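Local coordinates for hydroxyethylphosphonate dioxygenase (Streptomyces albus, PDB 6B9R), which catalyses the iron-dependent oxidation of 2-hydroxyethylphosphonate by dioxygen, probably cleaving its carbon-carbon bond to give hydroxymethylphosphonate, at residues A[54-57]-A[58-62]; A[155-158]-A[159-163]; A[289-293]-A[294-298]; A[433-436]-A[437-440]. One frame throughout, in Å; residues are numbered along the deposited sequence.

Contact 1. Residues A[54-57]-A[58-62]; sequences LPIT and WDLIS
T57 is the N-cap of the helix that starts at W58, and its hydroxyl takes the N-H of L60, with OG1 3.1 Å from N and an N-H...O angle of 156°. A chi1 of 62° makes this possible, since it turns OG1 in over the first turn, flanked by its own N and C, where L60 N can reach it. The carbonyl joins in: I61 N lies 3.0 Å from T57 O and donates almost straight (165°), the first i to i+4 bond of the helix. The next carbonyl, W58 O, is gripped from opposite faces of its plane by S62 N and S62 OG. The same OG lies 3.3 Å above one face of the W58 indole, offset toward its rim.

The apolar part is a hydrophobic staple joining the residue before the cap to the fourth helical residue. I56 CG2 meets I61 CG1 at 3.7 Å, the two side chains crossing at about a right angle, while I61 CG1 also lies 3.4 Å from T57 O. A serine at I61 would lack CG1 and CD1, and is likely to open a gap against I56 CG2 that ends the staple.

Within the fold, L60 faces Y49 of helix 46-51 and L41, I61 packs on E72 and L76, and W58 stacks on W58 of the second subunit.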
loop_
_atom_site.group_PDB
_atom_site.type_symbol
_atom_site.label_atom_id
_atom_site.label_comp_id
_atom_site.label_asym_id
_atom_site.label_seq_id
_atom_site.Cartn_x
_atom_site.Cartn_y
_atom_site.Cartn_z
ATOM N N LEU A 54 2.045 -16.040 -27.565
ATOM C CA LEU A 54 1.959 -17.268 -26.802
ATOM C C LEU A 54 1.373 -16.987 -25.424
ATOM O O LEU A 54 1.747 -15.999 -24.782
ATOM C CB LEU A 54 3.332 -17.930 -26.641
ATOM C CG LEU A 54 3.985 -18.469 -27.913
ATOM C CD1 LEU A 54 5.399 -18.898 -27.613
ATOM C CD2 LEU A 54 3.182 -19.634 -28.472
ATOM N N PRO A 55 0.467 -17.830 -24.941
ATOM C CA PRO A 55 -0.141 -17.574 -23.635
ATOM C C PRO A 55 0.864 -17.804 -22.525
ATOM O O PRO A 55 1.775 -18.629 -22.634
ATOM C CB PRO A 55 -1.287 -18.589 -23.560
ATOM C CG PRO A 55 -1.196 -19.423 -24.830
ATOM C CD PRO A 55 0.135 -19.172 -25.443
ATOM N N ILE A 56 0.701 -17.049 -21.449
ATOM C CA ILE A 56 1.511 -17.242 -20.260
ATOM C C ILE A 56 0.752 -18.188 -19.343
ATOM O O ILE A 56 -0.344 -17.864 -18.875
ATOM C CB ILE A 56 1.813 -15.906 -19.575
ATOM C CG1 ILE A 56 2.722 -15.081 -20.478
ATOM C CG2 ILE A 56 2.465 -16.140 -18.207
ATOM C CD1 ILE A 56 2.845 -13.658 -20.014
ATOM N N THR A 57 1.315 -19.369 -19.113
ATOM C CA THR A 57 0.602 -20.392 -18.368
ATOM C C THR A 57 0.968 -20.340 -16.891
ATOM O O THR A 57 1.938 -19.699 -16.479
ATOM C CB THR A 57 0.897 -21.779 -18.937
ATOM O OG1 THR A 57 2.295 -22.067 -18.804
ATOM C CG2 THR A 57 0.516 -21.833 -20.400
ATOM N N TRP A 58 0.159 -21.027 -16.084
ATOM C CA TRP A 58 0.504 -21.202 -14.680
ATOM C C TRP A 58 1.807 -21.971 -14.539
ATOM O O TRP A 58 2.575 -21.733 -13.599
ATOM C CB TRP A 58 -0.637 -21.914 -13.949
ATOM C CG TRP A 58 -0.341 -22.216 -12.511
ATOM C CD1 TRP A 58 -0.198 -23.454 -11.937
ATOM C CD2 TRP A 58 -0.138 -21.264 -11.462
ATOM N NE1 TRP A 58 0.079 -23.326 -10.600
ATOM C CE2 TRP A 58 0.119 -21.994 -10.280
ATOM C CE3 TRP A 58 -0.149 -19.870 -11.406
ATOM C CZ2 TRP A 58 0.364 -21.372 -9.057
ATOM C CZ3 TRP A 58 0.090 -19.251 -10.183
ATOM C CH2 TRP A 58 0.344 -20.005 -9.029
ATOM N N ASP A 59 2.081 -22.886 -15.465
ATOM C CA ASP A 59 3.371 -23.564 -15.460
ATOM C C ASP A 59 4.510 -22.561 -15.583
ATOM O O ASP A 59 5.478 -22.607 -14.813
ATOM C CB ASP A 59 3.424 -24.599 -16.582
ATOM C CG ASP A 59 4.765 -25.311 -16.654
ATOM O OD1 ASP A 59 5.068 -26.088 -15.726
ATOM O OD2 ASP A 59 5.515 -25.092 -17.629
ATOM N N LEU A 60 4.402 -21.625 -16.530
ATOM C CA LEU A 60 5.492 -20.674 -16.730
ATOM C C LEU A 60 5.617 -19.731 -15.543
ATOM O O LEU A 60 6.728 -19.415 -15.105
ATOM C CB LEU A 60 5.291 -19.894 -18.034
ATOM C CG LEU A 60 6.289 -18.760 -18.324
ATOM C CD1 LEU A 60 7.705 -19.298 -18.344
ATOM C CD2 LEU A 60 5.981 -18.066 -19.635
ATOM N N ILE A 61 4.486 -19.293 -14.991
ATOM C CA ILE A 61 4.513 -18.426 -13.820
ATOM C C ILE A 61 5.126 -19.150 -12.626
ATOM O O ILE A 61 5.897 -18.564 -11.859
ATOM C CB ILE A 61 3.093 -17.914 -13.527
ATOM C CG1 ILE A 61 2.668 -16.945 -14.636
ATOM C CG2 ILE A 61 3.026 -17.256 -12.145
ATOM C CD1 ILE A 61 1.282 -16.359 -14.434
ATOM N N SER A 62 4.815 -20.440 -12.468
ATOM C CA SER A 62 5.422 -21.223 -11.395
ATOM C C SER A 62 6.917 -21.397 -11.616
ATOM O O SER A 62 7.701 -21.320 -10.662
ATOM C CB SER A 62 4.741 -22.587 -11.287
ATOM O OG SER A 62 3.363 -22.432 -11.007
#

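Contact 2. Residues A[155-158]-A[159-163]; sequences TYFV and GPVNY
F157 directs its ring edge at two residues of the following strand. Its CD1 touches V161 CG1 at 3.6 Å, the methyl sitting at the edge near the ring plane. Farther along the ring, CZ of F157 comes 3.9 Å from CB of Y163. The two rings form an offset edge-to-face pair, F157 giving the edge and Y163 the face, with centroids 5.9 Å apart and planes at 63°. With chi1 of -64°, F157 CG lies beside its own backbone N, and from there the ring extends across to V161 and Y163. A leucine in place of F157 would lack CE1 and CZ, and would probably leave the face of Y163 without its aromatic mate and open a gap at Y163 CB.

These side chains fill the space between strands 152-158 and 161-167, whose short segments run at 147° with axes 8.1 Å apart and share no hydrogen bond. The strands belong to different antiparallel sheets, an arrangement consistent with the cupin-type barrel of this family. An inverse gamma turn centred on P160 makes the passage, V161 N donating to G159 O at 2.9 Å. G159 has a positive phi, which favours glycine, and its N is held by T178 OG1.

T155 CG2 lies 3.9 Å above one face of the F157 ring, offset toward the rim. Y163 also meets F192 of the substrate pocket and H190, an iron ligand. T155 OG1 bonds NE2 of Q153, another iron ligand, as a second-shell partner.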
loop_
_atom_site.group_PDB
_atom_site.type_symbol
_atom_site.label_atom_id
_atom_site.label_comp_id
_atom_site.label_asym_id
_atom_site.label_seq_id
_atom_site.Cartn_x
_atom_site.Cartn_y
_atom_site.Cartn_z
ATOM N N THR A 155 -21.632 0.027 9.042
ATOM C CA THR A 155 -22.974 -0.524 9.070
ATOM C C THR A 155 -23.985 0.607 9.112
ATOM O O THR A 155 -23.852 1.531 9.920
ATOM C CB THR A 155 -23.160 -1.448 10.273
ATOM O OG1 THR A 155 -22.180 -2.496 10.216
ATOM C CG2 THR A 155 -24.539 -2.066 10.240
ATOM N N TYR A 156 -24.979 0.531 8.238
ATOM C CA TYR A 156 -26.110 1.450 8.205
ATOM C C TYR A 156 -27.367 0.705 8.633
ATOM O O TYR A 156 -27.638 -0.381 8.116
ATOM C CB TYR A 156 -26.291 2.018 6.798
ATOM C CG TYR A 156 -27.455 2.957 6.693
ATOM C CD1 TYR A 156 -27.305 4.301 6.985
ATOM C CD2 TYR A 156 -28.710 2.498 6.303
ATOM C CE1 TYR A 156 -28.384 5.173 6.888
ATOM C CE2 TYR A 156 -29.788 3.358 6.208
ATOM C CZ TYR A 156 -29.620 4.693 6.505
ATOM O OH TYR A 156 -30.696 5.545 6.404
ATOM N N PHE A 157 -28.132 1.277 9.572
ATOM C CA PHE A 157 -29.259 0.576 10.190
ATOM C C PHE A 157 -30.598 1.010 9.593
ATOM O O PHE A 157 -30.829 2.197 9.359
ATOM C CB PHE A 157 -29.269 0.816 11.701
ATOM C CG PHE A 157 -28.070 0.251 12.404
ATOM C CD1 PHE A 157 -28.051 -1.077 12.801
ATOM C CD2 PHE A 157 -26.958 1.039 12.655
ATOM C CE1 PHE A 157 -26.948 -1.612 13.454
ATOM C CE2 PHE A 157 -25.849 0.522 13.305
ATOM C CZ PHE A 157 -25.836 -0.815 13.702
ATOM N N VAL A 158 -31.478 0.036 9.347
ATOM C CA VAL A 158 -32.861 0.286 8.945
ATOM C C VAL A 158 -33.769 -0.428 9.940
ATOM O O VAL A 158 -33.672 -1.650 10.116
ATOM C CB VAL A 158 -33.158 -0.192 7.512
ATOM C CG1 VAL A 158 -34.630 0.075 7.175
ATOM C CG2 VAL A 158 -32.224 0.485 6.487
ATOM N N GLY A 159 -34.658 0.328 10.585
ATOM C CA GLY A 159 -35.603 -0.256 11.502
ATOM C C GLY A 159 -35.003 -0.487 12.872
ATOM O O GLY A 159 -33.868 -0.083 13.154
ATOM N N PRO A 160 -35.768 -1.138 13.756
ATOM C CA PRO A 160 -35.360 -1.287 15.172
ATOM C C PRO A 160 -34.366 -2.423 15.383
ATOM O O PRO A 160 -34.680 -3.491 15.919
ATOM C CB PRO A 160 -36.704 -1.533 15.872
ATOM C CG PRO A 160 -37.514 -2.265 14.834
ATOM C CD PRO A 160 -37.132 -1.641 13.513
ATOM N N VAL A 161 -33.127 -2.186 14.953
ATOM C CA VAL A 161 -32.038 -3.149 15.064
ATOM C C VAL A 161 -31.249 -2.872 16.336
ATOM O O VAL A 161 -30.923 -1.713 16.633
ATOM C CB VAL A 161 -31.123 -3.080 13.829
ATOM C CG1 VAL A 161 -29.898 -3.967 14.029
ATOM C CG2 VAL A 161 -31.894 -3.489 12.561
ATOM N N ASN A 162 -30.942 -3.925 17.091
ATOM C CA ASN A 162 -30.014 -3.822 18.214
ATOM C C ASN A 162 -28.614 -4.198 17.743
ATOM O O ASN A 162 -28.436 -5.217 17.068
ATOM C CB ASN A 162 -30.434 -4.734 19.373
ATOM C CG ASN A 162 -31.462 -4.094 20.272
ATOM O OD1 ASN A 162 -31.841 -2.937 20.073
ATOM N ND2 ASN A 162 -31.918 -4.838 21.278
ATOM N N TYR A 163 -27.628 -3.382 18.119
ATOM C CA TYR A 163 -26.223 -3.590 17.794
ATOM C C TYR A 163 -25.489 -4.056 19.047
ATOM O O TYR A 163 -25.526 -3.381 20.081
ATOM C CB TYR A 163 -25.590 -2.311 17.254
ATOM C CG TYR A 163 -24.136 -2.471 16.870
ATOM C CD1 TYR A 163 -23.749 -3.460 15.981
ATOM C CD2 TYR A 163 -23.153 -1.641 17.396
ATOM C CE1 TYR A 163 -22.429 -3.623 15.618
ATOM C CE2 TYR A 163 -21.811 -1.813 17.042
ATOM C CZ TYR A 163 -21.468 -2.796 16.154
ATOM O OH TYR A 163 -20.151 -2.962 15.794
#

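Contact 3. Residues A[289-293]-A[294-298]; sequences LGVSV and RELLV
L289 and L296 meet through methyls, CD1 of L289 lying 4.2 Å from CD2 of L296. Beside them V291 packs on E295 through aliphatic carbon, CB to CB at 4.0 Å, the side chains crossing at about a right angle. V291 CG2 also approaches L296 CG, more loosely. On another flank V293 CG1 is 4.4 Å from L297 CG, and V293 in turn rests on S283 and A286 of helix 279-288.

The chain folds round this apolar material after a Schellman motif, in which G290 ends the preceding helix with positive phi. Two i to i+3 bonds then wind the backbone into a tight turn. E295 N donates to S292 O at 2.8 Å, from 46° above the carbonyl plane; L296 N reaches V293 O at 3.0 Å and stands 54° above its plane. Neither donor lies on a lone pair.

At the polar edge the R294 chain runs extended from CG to NE. Its NH1 forms a salt bridge with E295 OE1 of the second subunit and its NH2 bonds L297 O of that subunit. S292 OG bonds V298 O of the second subunit.

The segment belongs to a Cro/C1-type helix-turn-helix domain. Its apolar carbons pack inside the turn, while the charged and polar ends face the second subunit, where R294 and E295 probably offset each other's charge.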
loop_
_atom_site.group_PDB
_atom_site.type_symbol
_atom_site.label_atom_id
_atom_site.label_comp_id
_atom_site.label_asym_id
_atom_site.label_seq_id
_atom_site.Cartn_x
_atom_site.Cartn_y
_atom_site.Cartn_z
ATOM N N LEU A 289 15.556 14.676 9.715
ATOM C CA LEU A 289 15.310 13.265 9.439
ATOM C C LEU A 289 15.003 12.990 7.975
ATOM O O LEU A 289 14.693 11.843 7.620
ATOM C CB LEU A 289 14.154 12.762 10.315
ATOM C CG LEU A 289 14.484 12.716 11.814
ATOM C CD1 LEU A 289 13.218 12.665 12.688
ATOM C CD2 LEU A 289 15.419 11.548 12.136
ATOM N N GLY A 290 15.075 14.000 7.118
ATOM C CA GLY A 290 14.831 13.764 5.705
ATOM C C GLY A 290 13.422 13.325 5.385
ATOM O O GLY A 290 13.219 12.525 4.468
ATOM N N VAL A 291 12.430 13.816 6.128
ATOM C CA VAL A 291 11.046 13.462 5.863
ATOM C C VAL A 291 10.192 14.721 5.906
ATOM O O VAL A 291 10.590 15.760 6.437
ATOM C CB VAL A 291 10.509 12.413 6.862
ATOM C CG1 VAL A 291 11.424 11.185 6.904
ATOM C CG2 VAL A 291 10.372 13.036 8.254
ATOM N N SER A 292 9.011 14.619 5.313
ATOM C CA SER A 292 8.003 15.652 5.490
ATOM C C SER A 292 7.426 15.574 6.897
ATOM O O SER A 292 7.361 14.502 7.504
ATOM C CB SER A 292 6.881 15.486 4.461
ATOM O OG SER A 292 5.745 16.263 4.810
ATOM N N VAL A 293 7.001 16.730 7.415
ATOM C CA VAL A 293 6.293 16.763 8.693
ATOM C C VAL A 293 5.172 15.734 8.705
ATOM O O VAL A 293 4.844 15.167 9.752
ATOM C CB VAL A 293 5.764 18.190 8.969
ATOM C CG1 VAL A 293 4.830 18.200 10.172
ATOM C CG2 VAL A 293 6.917 19.155 9.179
ATOM N N ARG A 294 4.599 15.451 7.532
ATOM C CA ARG A 294 3.559 14.436 7.407
ATOM C C ARG A 294 3.943 13.137 8.108
ATOM O O ARG A 294 3.107 12.500 8.759
ATOM C CB ARG A 294 3.275 14.190 5.921
ATOM C CG ARG A 294 2.172 13.189 5.629
ATOM C CD ARG A 294 1.904 13.022 4.125
ATOM N NE ARG A 294 0.957 11.926 3.915
ATOM C CZ ARG A 294 -0.326 12.079 3.585
ATOM N NH1 ARG A 294 -1.102 11.011 3.457
ATOM N NH2 ARG A 294 -0.835 13.288 3.358
ATOM N N GLU A 295 5.214 12.735 8.011
ATOM C CA GLU A 295 5.615 11.426 8.506
ATOM C C GLU A 295 5.816 11.370 10.014
ATOM O O GLU A 295 5.949 10.263 10.551
ATOM C CB GLU A 295 6.901 10.971 7.796
ATOM C CG GLU A 295 6.695 10.811 6.303
ATOM C CD GLU A 295 5.711 9.687 5.969
ATOM O OE1 GLU A 295 5.587 8.731 6.765
ATOM O OE2 GLU A 295 5.064 9.757 4.903
ATOM N N LEU A 296 5.843 12.512 10.712
ATOM C CA LEU A 296 5.959 12.528 12.168
ATOM C C LEU A 296 4.614 12.691 12.863
ATOM O O LEU A 296 4.563 12.683 14.098
ATOM C CB LEU A 296 6.906 13.644 12.613
ATOM C CG LEU A 296 8.353 13.564 12.106
ATOM C CD1 LEU A 296 9.159 14.766 12.637
ATOM C CD2 LEU A 296 9.027 12.267 12.515
ATOM N N LEU A 297 3.532 12.844 12.101
ATOM C CA LEU A 297 2.187 12.988 12.642
ATOM C C LEU A 297 1.487 11.635 12.637
ATOM O O LEU A 297 1.647 10.850 11.701
ATOM C CB LEU A 297 1.378 13.997 11.829
ATOM C CG LEU A 297 1.851 15.449 11.888
ATOM C CD1 LEU A 297 0.880 16.324 11.106
ATOM C CD2 LEU A 297 1.936 15.912 13.339
ATOM N N VAL A 298 0.719 11.364 13.686
ATOM C CA VAL A 298 0.043 10.086 13.870
ATOM C C VAL A 298 -1.449 10.368 13.968
ATOM O O VAL A 298 -1.850 11.246 14.732
ATOM C CB VAL A 298 0.530 9.339 15.126
ATOM C CG1 VAL A 298 -0.071 7.941 15.186
ATOM C CG2 VAL A 298 2.048 9.270 15.151
#

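Contact 4. Residues A[433-436]-A[437-440]; sequences AMPD and GAIG
M434 reaches past A438 to I439 with an unbranched chain, extended beyond CG. Its CB meets A438 CB at 4.0 Å. From CG onward the torsions stay near 180°, which carries the sulfur past the alanine. SD ends 3.9 Å from I439 CG1 and 4.2 Å from I439 N, the two side chains crossing at about a right angle.

A438 is also met by P435, whose CG lies 4.1 Å from A438 CB. The same methyl is pressed close to P435 O, 3.1 Å away, because the backbone closes a type II beta turn there. A438 N donates to P435 O at 3.0 Å with an N-H...O angle of 157°, its N tilted 29° from the carbonyl plane. G437 fills the third position with a positive phi; a CB at this point would come 2.6 Å from D436 O, a clash, so the turn suits a residue without a side chain.

The turn lies between helix 425-433 and helix 438-443 and redirects the chain from one into the other. The second subunit packs against it: L212 on M434, P186 on P435, F187 on A438, and S229, in the partner's helix 225-231, on I439.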
loop_
_atom_site.group_PDB
_atom_site.type_symbol
_atom_site.label_atom_id
_atom_site.label_comp_id
_atom_site.label_asym_id
_atom_site.label_seq_id
_atom_site.Cartn_x
_atom_site.Cartn_y
_atom_site.Cartn_z
ATOM N N ALA A 433 5.227 12.622 -9.526
ATOM C CA ALA A 433 6.647 12.884 -9.706
ATOM C C ALA A 433 7.207 12.252 -10.971
ATOM O O ALA A 433 8.308 12.621 -11.390
ATOM C CB ALA A 433 7.439 12.391 -8.488
ATOM N N MET A 434 6.471 11.332 -11.593
ATOM C CA MET A 434 6.958 10.646 -12.783
ATOM C C MET A 434 7.134 11.615 -13.947
ATOM O O MET A 434 6.359 12.557 -14.098
ATOM C CB MET A 434 5.984 9.555 -13.204
ATOM C CG MET A 434 6.067 8.308 -12.391
ATOM S SD MET A 434 4.911 7.117 -13.073
ATOM C CE MET A 434 5.192 5.741 -11.968
ATOM N N PRO A 435 8.133 11.389 -14.800
ATOM C CA PRO A 435 8.269 12.214 -16.006
ATOM C C PRO A 435 7.142 11.965 -17.000
ATOM O O PRO A 435 6.444 10.949 -16.961
ATOM C CB PRO A 435 9.626 11.790 -16.587
ATOM C CG PRO A 435 9.906 10.455 -16.001
ATOM C CD PRO A 435 9.249 10.439 -14.645
ATOM N N ASP A 436 6.981 12.927 -17.912
ATOM C CA ASP A 436 5.931 12.860 -18.921
ATOM C C ASP A 436 5.995 11.550 -19.692
ATOM O O ASP A 436 7.073 11.072 -20.052
ATOM C CB ASP A 436 6.052 14.035 -19.893
ATOM C CG ASP A 436 5.922 15.379 -19.208
ATOM O OD1 ASP A 436 5.110 15.495 -18.266
ATOM O OD2 ASP A 436 6.632 16.323 -19.615
ATOM N N GLY A 437 4.823 10.972 -19.949
ATOM C CA GLY A 437 4.717 9.713 -20.648
ATOM C C GLY A 437 4.932 8.482 -19.801
ATOM O O GLY A 437 4.576 7.381 -20.234
ATOM N N ALA A 438 5.494 8.624 -18.600
ATOM C CA ALA A 438 5.888 7.444 -17.842
ATOM C C ALA A 438 4.685 6.689 -17.288
ATOM O O ALA A 438 4.753 5.465 -17.110
ATOM C CB ALA A 438 6.832 7.840 -16.713
ATOM N N ILE A 439 3.579 7.384 -17.014
ATOM C CA ILE A 439 2.421 6.713 -16.430
ATOM C C ILE A 439 1.935 5.602 -17.353
ATOM O O ILE A 439 1.565 4.513 -16.899
ATOM C CB ILE A 439 1.316 7.742 -16.107
ATOM C CG1 ILE A 439 1.678 8.509 -14.832
ATOM C CG2 ILE A 439 -0.049 7.074 -15.961
ATOM C CD1 ILE A 439 0.703 9.631 -14.480
ATOM N N GLY A 440 1.974 5.843 -18.663
ATOM C CA GLY A 440 1.602 4.801 -19.608
ATOM C C GLY A 440 2.414 3.528 -19.456
ATOM O O GLY A 440 1.864 2.425 -19.495
#

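The four contacts follow one another along the chain and none touches another. Contacts 3 and 4 are the nearest pair, with centres 26 Å apart and nearest atoms about 13 Å apart, and both meet the second subunit, as W58 of contact 1 does. Contact 2 is touched by no other chain; it lies across the chain's centre from contacts 1 and 4, its centre 48 and 47 Å from theirs. It is the one near the active site: the Y163 side chain is about 7 Å from bound 2-hydroxyethylphosphonate and from iron. The P435 side chain of contact 4 is about 13 Å from an iron, consistent with the second subunit's site, since contacts 2 and 4 are about 34 Å apart at their nearest atoms.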